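Local structure of Lactamase_B domain-containing protein (Pontibacter korlensis, 6XFR) at residues M87-Q91 / K112-D116; V95-E101 / P115-A120; L102-L106 / T142-V146; G129-Y135 / V147-Q153. The protein probably hydrolyses beta-lactam antibiotics to substituted beta-amino acids, as a zinc-dependent B1 metallo-beta-lactamase. All coordinates share one frame; numbering follows the deposited sequence.

Contacts 1, 2 and 3 touch one another in space; five of their six segments lie within 87-120. Contact 1 lies at the surface; the other three are partly buried. Contacts 1 and 2 share Pro115 and Asp116, and Gln91, Val90 and Met87 of contact 1 pack on Val95 and Val97 of contact 2. Contact 3 uses the helix that connects the two strands of contact 2. Its loop, 142-146, lies within the turn region of the hairpin in contact 4. Contacts 2 and 4 are strand pairs, parallel and antiparallel, joined by backbone bonds. Contacts 1 and 3 instead fix loops to helices through side chains: an amide in contact 1, a carboxylate beside the zinc site in contact 3.

Contact 1. Residues M87-Q91 / K112-D116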
loop_
_atom_site.group_PDB
_atom_site.type_symbol
_atom_site.label_atom_id
_atom_site.label_comp_id
_atom_site.label_asym_id
_atom_site.label_seq_id
_atom_site.Cartn_x
_atom_site.Cartn_y
_atom_site.Cartn_z
ATOM N N MET B 87 23.253 -1.610 10.652
ATOM C CA MET B 87 23.343 -1.640 12.114
ATOM C C MET B 87 24.520 -0.812 12.625
ATOM O O MET B 87 24.381 -0.026 13.572
ATOM C CB MET B 87 23.469 -3.081 12.596
ATOM C CG MET B 87 23.975 -3.245 14.018
ATOM S SD MET B 87 23.862 -4.960 14.614
ATOM C CE MET B 87 24.814 -5.860 13.393
ATOM N N GLU B 88 25.706 -1.032 12.055
ATOM C CA GLU B 88 26.867 -0.232 12.429
ATOM C C GLU B 88 26.558 1.261 12.310
ATOM O O GLU B 88 26.905 2.054 13.194
ATOM C CB GLU B 88 28.066 -0.644 11.576
ATOM C CG GLU B 88 28.386 -2.133 11.750
ATOM C CD GLU B 88 29.020 -2.802 10.514
ATOM O OE1 GLU B 88 29.061 -2.177 9.421
ATOM O OE2 GLU B 88 29.472 -3.973 10.641
ATOM N N ALA B 89 25.913 1.669 11.210
ATOM C CA ALA B 89 25.522 3.067 11.064
ATOM C C ALA B 89 24.566 3.499 12.182
ATOM O O ALA B 89 24.650 4.623 12.691
ATOM C CB ALA B 89 24.891 3.269 9.694
ATOM N N VAL B 90 23.643 2.621 12.567
ATOM C CA VAL B 90 22.702 2.934 13.639
ATOM C C VAL B 90 23.427 3.052 14.979
ATOM O O VAL B 90 23.204 3.997 15.744
ATOM C CB VAL B 90 21.590 1.864 13.670
ATOM C CG1 VAL B 90 20.833 1.873 14.980
ATOM C CG2 VAL B 90 20.667 2.031 12.496
ATOM N N GLN B 91 24.316 2.098 15.275
ATOM C CA GLN B 91 24.978 2.045 16.571
ATOM C C GLN B 91 25.987 3.181 16.739
ATOM O O GLN B 91 26.225 3.655 17.860
ATOM C CB GLN B 91 25.681 0.706 16.711
ATOM C CG GLN B 91 24.767 -0.436 17.061
ATOM C CD GLN B 91 25.505 -1.764 17.119
ATOM O OE1 GLN B 91 26.490 -1.957 16.425
ATOM N NE2 GLN B 91 25.045 -2.670 17.978
ATOM N N LYS B 112 28.625 -10.177 10.615
ATOM C CA LYS B 112 27.804 -8.985 10.810
ATOM C C LYS B 112 28.065 -8.402 12.205
ATOM O O LYS B 112 28.666 -9.046 13.073
ATOM C CB LYS B 112 26.314 -9.312 10.654
ATOM C CG LYS B 112 25.919 -10.220 9.475
ATOM C CD LYS B 112 26.117 -9.547 8.116
ATOM C CE LYS B 112 25.996 -10.549 6.988
ATOM N NZ LYS B 112 26.928 -10.190 5.890
ATOM N N GLY B 113 27.607 -7.175 12.438
ATOM C CA GLY B 113 27.827 -6.615 13.766
ATOM C C GLY B 113 27.222 -7.400 14.924
ATOM O O GLY B 113 26.580 -8.432 14.718
ATOM N N THR B 114 27.388 -6.898 16.148
ATOM C CA THR B 114 26.782 -7.483 17.339
ATOM C C THR B 114 25.672 -6.590 17.875
ATOM O O THR B 114 25.904 -5.422 18.216
ATOM C CB THR B 114 27.824 -7.717 18.425
ATOM O OG1 THR B 114 29.070 -8.088 17.828
ATOM C CG2 THR B 114 27.355 -8.819 19.350
ATOM N N PRO B 115 24.461 -7.098 17.978
ATOM C CA PRO B 115 23.406 -6.350 18.661
ATOM C C PRO B 115 23.828 -5.959 20.073
ATOM O O PRO B 115 24.671 -6.597 20.698
ATOM C CB PRO B 115 22.253 -7.349 18.728
ATOM C CG PRO B 115 22.632 -8.467 17.810
ATOM C CD PRO B 115 24.076 -8.465 17.615
ATOM N N ASP B 116 23.199 -4.895 20.574
ATOM C CA ASP B 116 23.417 -4.396 21.928
ATOM C C ASP B 116 22.629 -5.180 22.976
ATOM O O ASP B 116 23.046 -5.261 24.128
ATOM C CB ASP B 116 23.034 -2.906 22.014
ATOM C CG ASP B 116 23.810 -2.032 21.024
ATOM O OD1 ASP B 116 23.176 -1.470 20.103
ATOM O OD2 ASP B 116 25.059 -1.922 21.143
#
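Gln91, at the end of the short helix 87-91, reaches across to Thr114 and Asp116. This is a helix-to-loop contact at the surface of the metallo-beta-lactamase fold. The loop 112-116 runs from helix 101-109 to strand 117-119. The polar grip comes from one atom, the amide nitrogen NE2 of Gln91. It donates to the backbone O of Thr114 over 2.9 Å, in a nearly straight bond (164° at the hydrogen), and the acceptor lies close to the amide plane. NE2 also donates to Asp116 OD1 over 3.1 Å. That oxygen is approached from above the carboxylate plane, and the amide and carboxylate planes are turned 50° apart. Two acceptors on NE2 fix the rotation of the amide. The Gln91 chain is extended beyond CG, with CG turned away from the carbonyl carbon (chi1 -78°), and this carries the amide over to the loop.

Met87 lies one helical turn earlier and supplies the apolar part. Its SD sits 4.0 Å from Pro115 N. The end of the Met87 side chain faces Gly113, though its exact placing is doubtful. Glu88 OE2 comes only within 4.1 Å of Gly113 N.

Further out, Val97 packs against both Met87 and Gln91, and Ala104 of helix 101-109 touches Pro115. Lys112 NZ makes a long, weak ion pair with Asp81. Asp116 OD1 has a second donor besides Gln91 NE2: the backbone N of Val97.

Contact 2. Residues V95-E101 / P115-A120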
loop_
_atom_site.group_PDB
_atom_site.type_symbol
_atom_site.label_atom_id
_atom_site.label_comp_id
_atom_site.label_asym_id
_atom_site.label_seq_id
_atom_site.Cartn_x
_atom_site.Cartn_y
_atom_site.Cartn_z
ATOM N N VAL B 95 22.164 4.574 19.105
ATOM C CA VAL B 95 20.856 3.914 19.094
ATOM C C VAL B 95 21.035 2.432 19.412
ATOM O O VAL B 95 21.790 1.747 18.705
ATOM C CB VAL B 95 20.201 4.095 17.728
ATOM C CG1 VAL B 95 18.885 3.288 17.639
ATOM C CG2 VAL B 95 20.012 5.565 17.438
ATOM N N PRO B 96 20.312 1.877 20.391
ATOM C CA PRO B 96 20.416 0.428 20.652
ATOM C C PRO B 96 19.744 -0.424 19.575
ATOM O O PRO B 96 18.556 -0.272 19.274
ATOM C CB PRO B 96 19.740 0.251 22.020
ATOM C CG PRO B 96 18.970 1.463 22.252
ATOM C CD PRO B 96 19.567 2.591 21.440
ATOM N N VAL B 97 20.514 -1.368 19.032
ATOM C CA VAL B 97 20.015 -2.398 18.127
ATOM C C VAL B 97 19.716 -3.634 18.950
ATOM O O VAL B 97 20.522 -4.039 19.797
ATOM C CB VAL B 97 21.030 -2.739 17.023
ATOM C CG1 VAL B 97 20.430 -3.770 16.112
ATOM C CG2 VAL B 97 21.474 -1.492 16.263
ATOM N N VAL B 98 18.572 -4.251 18.691
ATOM C CA VAL B 98 18.065 -5.335 19.519
ATOM C C VAL B 98 17.534 -6.429 18.617
ATOM O O VAL B 98 16.724 -6.156 17.722
ATOM C CB VAL B 98 16.954 -4.820 20.460
ATOM C CG1 VAL B 98 16.330 -5.956 21.245
ATOM C CG2 VAL B 98 17.521 -3.756 21.411
ATOM N N THR B 99 17.936 -7.676 18.882
ATOM C CA THR B 99 17.564 -8.777 18.004
ATOM C C THR B 99 17.191 -9.996 18.849
ATOM O O THR B 99 17.292 -9.993 20.075
ATOM C CB THR B 99 18.690 -9.082 16.983
ATOM O OG1 THR B 99 19.759 -9.779 17.612
ATOM C CG2 THR B 99 19.269 -7.814 16.378
ATOM N N SER B 100 16.719 -11.039 18.188
ATOM C CA SER B 100 16.594 -12.326 18.848
ATOM C C SER B 100 17.982 -12.898 19.134
ATOM O O SER B 100 18.991 -12.454 18.576
ATOM C CB SER B 100 15.769 -13.296 17.994
ATOM O OG SER B 100 16.484 -13.734 16.852
ATOM N N GLU B 101 18.026 -13.872 20.053
ATOM C CA GLU B 101 19.290 -14.521 20.390
ATOM C C GLU B 101 19.910 -15.162 19.163
ATOM O O GLU B 101 21.095 -14.971 18.888
ATOM C CB GLU B 101 19.084 -15.588 21.471
ATOM C CG GLU B 101 19.802 -15.331 22.747
ATOM C CD GLU B 101 19.743 -16.526 23.720
ATOM O OE1 GLU B 101 20.192 -17.641 23.347
ATOM O OE2 GLU B 101 19.268 -16.348 24.870
ATOM N N PRO B 115 24.461 -7.098 17.978
ATOM C CA PRO B 115 23.406 -6.350 18.661
ATOM C C PRO B 115 23.828 -5.959 20.073
ATOM O O PRO B 115 24.671 -6.597 20.698
ATOM C CB PRO B 115 22.253 -7.349 18.728
ATOM C CG PRO B 115 22.632 -8.467 17.810
ATOM C CD PRO B 115 24.076 -8.465 17.615
ATOM N N ASP B 116 23.199 -4.895 20.574
ATOM C CA ASP B 116 23.417 -4.396 21.928
ATOM C C ASP B 116 22.629 -5.180 22.976
ATOM O O ASP B 116 23.046 -5.261 24.128
ATOM C CB ASP B 116 23.034 -2.906 22.014
ATOM C CG ASP B 116 23.810 -2.032 21.024
ATOM O OD1 ASP B 116 23.176 -1.470 20.103
ATOM O OD2 ASP B 116 25.059 -1.922 21.143
ATOM N N VAL B 117 21.473 -5.723 22.619
ATOM C CA VAL B 117 20.693 -6.564 23.518
ATOM C C VAL B 117 20.073 -7.650 22.669
ATOM O O VAL B 117 19.744 -7.429 21.505
ATOM C CB VAL B 117 19.599 -5.808 24.298
ATOM C CG1 VAL B 117 18.859 -6.761 25.219
ATOM C CG2 VAL B 117 20.225 -4.705 25.091
ATOM N N THR B 118 19.923 -8.831 23.251
ATOM C CA THR B 118 19.171 -9.887 22.597
ATOM C C THR B 118 18.023 -10.325 23.495
ATOM O O THR B 118 18.061 -10.150 24.715
ATOM C CB THR B 118 20.048 -11.086 22.235
ATOM O OG1 THR B 118 20.821 -11.465 23.368
ATOM C CG2 THR B 118 20.968 -10.744 21.089
ATOM N N PHE B 119 16.984 -10.856 22.863
ATOM C CA PHE B 119 15.847 -11.426 23.555
ATOM C C PHE B 119 15.688 -12.871 23.109
ATOM O O PHE B 119 15.802 -13.173 21.915
ATOM C CB PHE B 119 14.602 -10.613 23.262
ATOM C CG PHE B 119 14.611 -9.284 23.931
ATOM C CD1 PHE B 119 15.337 -8.230 23.388
ATOM C CD2 PHE B 119 13.948 -9.098 25.132
ATOM C CE1 PHE B 119 15.380 -6.992 24.022
ATOM C CE2 PHE B 119 13.985 -7.881 25.782
ATOM C CZ PHE B 119 14.702 -6.821 25.228
ATOM N N ALA B 120 15.443 -13.762 24.072
ATOM C CA ALA B 120 15.176 -15.161 23.785
ATOM C C ALA B 120 13.693 -15.511 23.796
ATOM O O ALA B 120 13.347 -16.666 23.539
ATOM C CB ALA B 120 15.896 -16.042 24.798
#
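Thr99 and Phe119 belong to paired parallel strands, 98-100 and 117-119, joined by helix 101-109 in a beta-alpha-beta unit. The strand directions differ by 33°. Thr99 takes part in the pairing through both backbone polar atoms: its N donates to Val117 O over 3.2 Å, and its O accepts from Phe119 N over 2.9 Å. Its OG1 sits between the backbone N and the carbonyl carbon (chi1 76°), where it donates to Ser100 O. Its methyl CG2 lies across the Pro115 ring, 3.7 Å from Pro115 CG.

Phe119 continues the pairing at the start of the helix. Its O accepts from Glu101 N over 3.0 Å, with the donor above the carbonyl plane. Ser100 stands at the N-cap position of helix 101-109, and its OG bonds to Thr103 OG1.

Glu101 has the most surface buried of the residues here. The Glu101 and Thr118 side chains cross at about a right angle, with Glu101 CG 4.0 Å from Thr118 OG1, and Glu101 OE2 lies 3.4 Å from Ala120 CB. At the other end, Val97 O accepts from Asp116 N, and Val97 N donates to the anti lone pair of Asp116 OD1 over 2.9 Å.

Contact 3. Residues L102-L106 / T142-V146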
loop_
_atom_site.group_PDB
_atom_site.type_symbol
_atom_site.label_atom_id
_atom_site.label_comp_id
_atom_site.label_asym_id
_atom_site.label_seq_id
_atom_site.Cartn_x
_atom_site.Cartn_y
_atom_site.Cartn_z
ATOM N N LEU B 102 19.112 -15.898 18.381
ATOM C CA LEU B 102 19.732 -16.598 17.266
ATOM C C LEU B 102 20.060 -15.651 16.120
ATOM O O LEU B 102 21.041 -15.881 15.402
ATOM C CB LEU B 102 18.859 -17.748 16.763
ATOM C CG LEU B 102 19.473 -18.393 15.512
ATOM C CD1 LEU B 102 20.910 -18.820 15.760
ATOM C CD2 LEU B 102 18.672 -19.589 15.037
ATOM N N THR B 103 19.319 -14.552 15.964
ATOM C CA THR B 103 19.775 -13.573 14.994
ATOM C C THR B 103 21.163 -13.068 15.371
ATOM O O THR B 103 22.046 -12.958 14.510
ATOM C CB THR B 103 18.791 -12.405 14.891
ATOM O OG1 THR B 103 17.590 -12.805 14.193
ATOM C CG2 THR B 103 19.441 -11.242 14.155
ATOM N N ALA B 104 21.414 -12.853 16.669
ATOM C CA ALA B 104 22.745 -12.439 17.103
ATOM C C ALA B 104 23.780 -13.526 16.817
ATOM O O ALA B 104 24.925 -13.233 16.444
ATOM C CB ALA B 104 22.712 -12.067 18.581
ATOM N N ILE B 105 23.396 -14.792 16.999
ATOM C CA ILE B 105 24.315 -15.893 16.740
ATOM C C ILE B 105 24.693 -15.932 15.262
ATOM O O ILE B 105 25.883 -15.981 14.909
ATOM C CB ILE B 105 23.708 -17.233 17.209
ATOM C CG1 ILE B 105 23.424 -17.222 18.726
ATOM C CG2 ILE B 105 24.654 -18.417 16.857
ATOM C CD1 ILE B 105 22.680 -18.481 19.262
ATOM N N LEU B 106 23.683 -15.881 14.371
ATOM C CA LEU B 106 23.943 -15.982 12.933
ATOM C C LEU B 106 24.716 -14.772 12.416
ATOM O O LEU B 106 25.565 -14.901 11.526
ATOM C CB LEU B 106 22.630 -16.157 12.177
ATOM C CG LEU B 106 21.927 -17.477 12.473
ATOM C CD1 LEU B 106 20.459 -17.489 12.015
ATOM C CD2 LEU B 106 22.723 -18.574 11.848
ATOM N N THR B 142 14.894 -17.473 6.555
ATOM C CA THR B 142 16.085 -17.792 7.308
ATOM C C THR B 142 15.656 -18.564 8.544
ATOM O O THR B 142 14.468 -18.631 8.868
ATOM C CB THR B 142 16.873 -16.543 7.717
ATOM O OG1 THR B 142 16.019 -15.655 8.444
ATOM C CG2 THR B 142 17.450 -15.853 6.509
ATOM N N ALA B 143 16.638 -19.152 9.244
ATOM C CA ALA B 143 16.321 -19.897 10.452
ATOM C C ALA B 143 15.797 -18.986 11.556
ATOM O O ALA B 143 15.157 -19.465 12.493
ATOM C CB ALA B 143 17.556 -20.649 10.925
ATOM N N ASP B 144 16.027 -17.684 11.450
ATOM C CA ASP B 144 15.783 -16.771 12.554
ATOM C C ASP B 144 14.743 -15.681 12.271
ATOM O O ASP B 144 14.490 -14.859 13.156
ATOM C CB ASP B 144 17.110 -16.102 12.969
ATOM C CG ASP B 144 17.658 -15.149 11.869
ATOM O OD1 ASP B 144 17.647 -15.530 10.655
ATOM O OD2 ASP B 144 18.069 -14.016 12.224
ATOM N N ASN B 145 14.104 -15.665 11.096
ATOM C CA ASN B 145 13.254 -14.530 10.736
ATOM C C ASN B 145 12.142 -14.300 11.764
ATOM O O ASN B 145 11.440 -15.236 12.156
ATOM C CB ASN B 145 12.621 -14.728 9.351
ATOM C CG ASN B 145 12.077 -16.128 9.114
ATOM O OD1 ASN B 145 12.694 -16.918 8.422
ATOM N ND2 ASN B 145 10.960 -16.452 9.734
ATOM N N VAL B 146 11.948 -13.041 12.178
ATOM C CA VAL B 146 10.843 -12.687 13.074
ATOM C C VAL B 146 9.924 -11.683 12.392
ATOM O O VAL B 146 10.327 -10.924 11.508
ATOM C CB VAL B 146 11.293 -12.120 14.444
ATOM C CG1 VAL B 146 11.765 -13.216 15.334
ATOM C CG2 VAL B 146 12.337 -11.020 14.298
#
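Thr103 and Asp144 are where the two backbones come nearest, with CA atoms 5.7 Å apart. Residues 102-106 are part of helix 101-109, and Leu106 N bonds back to Leu102 O in the helical pattern. Residues 142-146 have no regular structure. They lie in the loop that runs from strand 130-135 to strand 147-150.

Asp144 carries the contact. Its CG stands between its backbone N and carbonyl carbon (chi1 67°), and the carboxylate points at the helix. Thr103 OG1 donates to Asp144 OD2; the modelled bond is very short, so its exact length is doubtful. The two side chains cross at about a right angle. The other oxygen, OD1, accepts from Thr142 OG1 over 2.7 Å, with the donor 38° above the carboxylate plane. Both carboxylate oxygens are therefore held, one from the helix and one from within the loop.

Leu102 and Leu106 pack against Asp144. Leu106 CD1 lies 3.7 Å from Asp144 CG, and Leu102 CG is 4.2 Å from Asp144 CB. The CB of Ala143 touches both leucines, 4.4 Å from Leu102 CD2. Asn145 turns away from the helix and braces the loop: its OD1 accepts from Thr142 N over 2.9 Å and also from Gly140 N.

The Asp144 side chain comes within about 3 Å of that of His78. Segment 142-146 follows directly on His141. Both histidines, with His80, bind zinc. The arrangement is consistent with a place in the second shell of the three-histidine zinc site of a B1 metallo-beta-lactamase.

Contact 4. Residues G129-Y135 / V147-Q153; sequences GQQLEVY and VVYLPQQ. With ZN (zinc ion), chain T; EPE (4-(2-hydroxyethyl)-1-piperazine ethanesulfonic acid), chain M.
A beta hairpin of strands 130-135 and 147-150 is tied at its open end by a glutamine pair, beside a peripheral zinc ion. Gln130 and Gln153 meet amide to amide. Gln153 NE2 donates to Gln130 OE1, and Gln130 NE2 donates to Gln153 OE1, each over 2.9 Å. The two amides are nearly coplanar, 20° apart, and each bond falls on a carbonyl lone pair. Both chains bend at chi2 (78° in Gln130, 91° in Gln153), which brings the amides into line. Gln152 OE1 accepts from Gln131 N over 3.0 Å, with the donor well above the carbonyl plane. Its NE2 reaches Gly129 O only weakly.

The zinc ion is bound by Gln131 O at 2.5 Å; Pro151 and Gln152 also belong to this site, which is separate from the sites built by His78 and Cys160.

Toward the loop the strands pair regularly. Glu133 with Tyr149, and Tyr135 with Val147, are hydrogen-bonded pairs; Val134 with Val148 between them is a non-hydrogen-bonded pair. In the alpha-beta/beta-alpha sandwich of the family, Leu132, Val134, Val148 and Leu150 share one face, where Leu150 also touches Val38 of the other sheet. Leu132 CG lies 4.1 Å from Leu150 CD2. On the opposite face, Val147 packs on Leu188 of helix 181-191, and Tyr135 makes a cation-pi contact with Arg191.

A buffer molecule with a piperazine ring sits on this second face. Its sulfonate O1S takes a bond from Tyr149 OH over 2.6 Å, and its N4 bonds weakly to both carboxylate oxygens of Glu133, 3.2 Å from OE2.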
loop_
_atom_site.group_PDB
_atom_site.type_symbol
_atom_site.label_atom_id
_atom_site.label_comp_id
_atom_site.label_asym_id
_atom_site.label_seq_id
_atom_site.Cartn_x
_atom_site.Cartn_y
_atom_site.Cartn_z
ATOM N N GLY B 129 3.256 5.337 24.117
ATOM C CA GLY B 129 1.888 4.984 23.821
ATOM C C GLY B 129 1.724 3.935 22.746
ATOM O O GLY B 129 0.598 3.494 22.489
ATOM N N GLN B 130 2.800 3.530 22.099
ATOM C CA GLN B 130 2.742 2.627 20.969
ATOM C C GLN B 130 3.181 1.239 21.420
ATOM O O GLN B 130 4.258 1.095 22.006
ATOM C CB GLN B 130 3.651 3.141 19.861
ATOM C CG GLN B 130 3.717 2.202 18.674
ATOM C CD GLN B 130 2.504 2.301 17.772
ATOM O OE1 GLN B 130 2.116 3.381 17.337
ATOM N NE2 GLN B 130 1.911 1.176 17.479
ATOM N N GLN B 131 2.370 0.221 21.150
ATOM C CA GLN B 131 2.748 -1.126 21.520
ATOM C C GLN B 131 3.149 -1.944 20.303
ATOM O O GLN B 131 2.592 -1.793 19.226
ATOM C CB GLN B 131 1.661 -1.818 22.352
ATOM C CG GLN B 131 0.283 -1.908 21.837
ATOM C CD GLN B 131 -0.542 -2.915 22.660
ATOM O OE1 GLN B 131 -0.005 -3.550 23.600
ATOM N NE2 GLN B 131 -1.834 -3.107 22.280
ATOM N N LEU B 132 4.174 -2.754 20.471
ATOM C CA LEU B 132 4.752 -3.579 19.427
ATOM C C LEU B 132 4.918 -4.989 19.967
ATOM O O LEU B 132 5.251 -5.185 21.142
ATOM C CB LEU B 132 6.119 -3.041 18.976
ATOM C CG LEU B 132 6.254 -1.616 18.413
ATOM C CD1 LEU B 132 6.410 -0.567 19.525
ATOM C CD2 LEU B 132 7.406 -1.516 17.403
ATOM N N GLU B 133 4.703 -5.959 19.099
ATOM C CA GLU B 133 4.898 -7.364 19.406
ATOM C C GLU B 133 5.944 -7.891 18.451
ATOM O O GLU B 133 5.953 -7.524 17.275
ATOM C CB GLU B 133 3.606 -8.141 19.255
ATOM C CG GLU B 133 2.532 -7.603 20.178
ATOM C CD GLU B 133 1.164 -8.261 19.998
ATOM O OE1 GLU B 133 0.994 -9.068 19.052
ATOM O OE2 GLU B 133 0.261 -7.976 20.824
ATOM N N VAL B 134 6.880 -8.668 18.959
ATOM C CA VAL B 134 7.828 -9.335 18.089
ATOM C C VAL B 134 7.587 -10.826 18.238
ATOM O O VAL B 134 7.294 -11.303 19.335
ATOM C CB VAL B 134 9.274 -8.906 18.390
ATOM C CG1 VAL B 134 10.213 -9.350 17.265
ATOM C CG2 VAL B 134 9.307 -7.409 18.473
ATOM N N TYR B 135 7.601 -11.551 17.129
ATOM C CA TYR B 135 7.174 -12.946 17.193
ATOM C C TYR B 135 7.987 -13.811 16.240
ATOM O O TYR B 135 8.385 -13.363 15.156
ATOM C CB TYR B 135 5.683 -13.086 16.878
ATOM C CG TYR B 135 5.188 -14.527 16.791
ATOM C CD1 TYR B 135 5.046 -15.308 17.924
ATOM C CD2 TYR B 135 4.864 -15.087 15.581
ATOM C CE1 TYR B 135 4.584 -16.606 17.852
ATOM C CE2 TYR B 135 4.401 -16.368 15.497
ATOM C CZ TYR B 135 4.258 -17.131 16.635
ATOM O OH TYR B 135 3.787 -18.432 16.513
ATOM N N VAL B 147 8.680 -11.653 12.852
ATOM C CA VAL B 147 7.743 -10.639 12.398
ATOM C C VAL B 147 7.481 -9.669 13.554
ATOM O O VAL B 147 7.861 -9.905 14.705
ATOM C CB VAL B 147 6.428 -11.245 11.842
ATOM C CG1 VAL B 147 6.695 -12.288 10.787
ATOM C CG2 VAL B 147 5.517 -11.802 12.946
ATOM N N VAL B 148 6.891 -8.526 13.208
ATOM C CA VAL B 148 6.535 -7.456 14.140
ATOM C C VAL B 148 5.090 -7.084 13.864
ATOM O O VAL B 148 4.720 -6.863 12.709
ATOM C CB VAL B 148 7.435 -6.211 13.984
ATOM C CG1 VAL B 148 7.025 -5.133 14.943
ATOM C CG2 VAL B 148 8.890 -6.581 14.161
ATOM N N TYR B 149 4.275 -7.036 14.904
ATOM C CA TYR B 149 2.871 -6.713 14.768
ATOM C C TYR B 149 2.605 -5.470 15.587
ATOM O O TYR B 149 3.140 -5.326 16.694
ATOM C CB TYR B 149 1.953 -7.853 15.217
ATOM C CG TYR B 149 0.463 -7.651 14.871
ATOM C CD1 TYR B 149 0.036 -7.457 13.530
ATOM C CD2 TYR B 149 -0.524 -7.668 15.884
ATOM C CE1 TYR B 149 -1.308 -7.290 13.210
ATOM C CE2 TYR B 149 -1.880 -7.511 15.565
ATOM C CZ TYR B 149 -2.249 -7.318 14.224
ATOM O OH TYR B 149 -3.561 -7.148 13.922
ATOM N N LEU B 150 1.871 -4.528 14.981
ATOM C CA LEU B 150 1.271 -3.409 15.689
ATOM C C LEU B 150 -0.197 -3.769 15.911
ATOM O O LEU B 150 -0.991 -3.711 14.953
ATOM C CB LEU B 150 1.404 -2.110 14.881
ATOM C CG LEU B 150 2.727 -1.804 14.152
ATOM C CD1 LEU B 150 2.834 -0.374 13.650
ATOM C CD2 LEU B 150 3.899 -2.090 15.061
ATOM N N PRO B 151 -0.597 -4.220 17.114
ATOM C CA PRO B 151 -2.010 -4.582 17.336
ATOM C C PRO B 151 -2.987 -3.398 17.315
ATOM O O PRO B 151 -4.189 -3.619 17.103
ATOM C CB PRO B 151 -1.986 -5.268 18.718
ATOM C CG PRO B 151 -0.717 -4.825 19.376
ATOM C CD PRO B 151 0.251 -4.622 18.259
ATOM N N GLN B 152 -2.530 -2.165 17.565
ATOM C CA GLN B 152 -3.445 -1.028 17.507
ATOM C C GLN B 152 -3.754 -0.653 16.051
ATOM O O GLN B 152 -4.918 -0.562 15.663
ATOM C CB GLN B 152 -2.868 0.167 18.293
ATOM C CG GLN B 152 -2.544 -0.147 19.793
ATOM C CD GLN B 152 -1.446 0.759 20.460
ATOM O OE1 GLN B 152 -0.318 0.887 19.966
ATOM N NE2 GLN B 152 -1.787 1.344 21.619
ATOM N N GLN B 153 -2.736 -0.509 15.215
ATOM C CA GLN B 153 -2.979 -0.220 13.812
ATOM C C GLN B 153 -3.298 -1.474 12.999
ATOM O O GLN B 153 -3.710 -1.352 11.838
ATOM C CB GLN B 153 -1.761 0.504 13.213
ATOM C CG GLN B 153 -1.472 1.869 13.793
ATOM C CD GLN B 153 -0.495 1.827 14.983
ATOM O OE1 GLN B 153 -0.407 0.824 15.691
ATOM N NE2 GLN B 153 0.231 2.929 15.206
HETATM ZN ZN ZN T . 0.316 -1.744 18.081
HETATM N N1 EPE M . -3.070 -10.416 19.098
HETATM C C2 EPE M . -1.849 -11.093 18.620
HETATM C C3 EPE M . -1.098 -11.802 19.744
HETATM N N4 EPE M . -0.917 -10.955 20.908
HETATM C C5 EPE M . -2.039 -10.106 21.290
HETATM C C6 EPE M . -2.720 -9.416 20.113
HETATM C C7 EPE M . 0.000 -11.396 21.956
HETATM C C8 EPE M . 0.581 -10.225 22.750
HETATM O O8 EPE M . 1.272 -10.644 23.915
HETATM C C9 EPE M . -3.618 -9.716 17.932
HETATM C C10 EPE M . -4.921 -10.318 17.416
HETATM S S EPE M . -5.478 -9.530 15.879
HETATM O O1S EPE M . -5.173 -8.082 15.784
HETATM O O2S EPE M . -6.929 -9.680 15.843
HETATM O O3S EPE M . -4.898 -10.272 14.763
#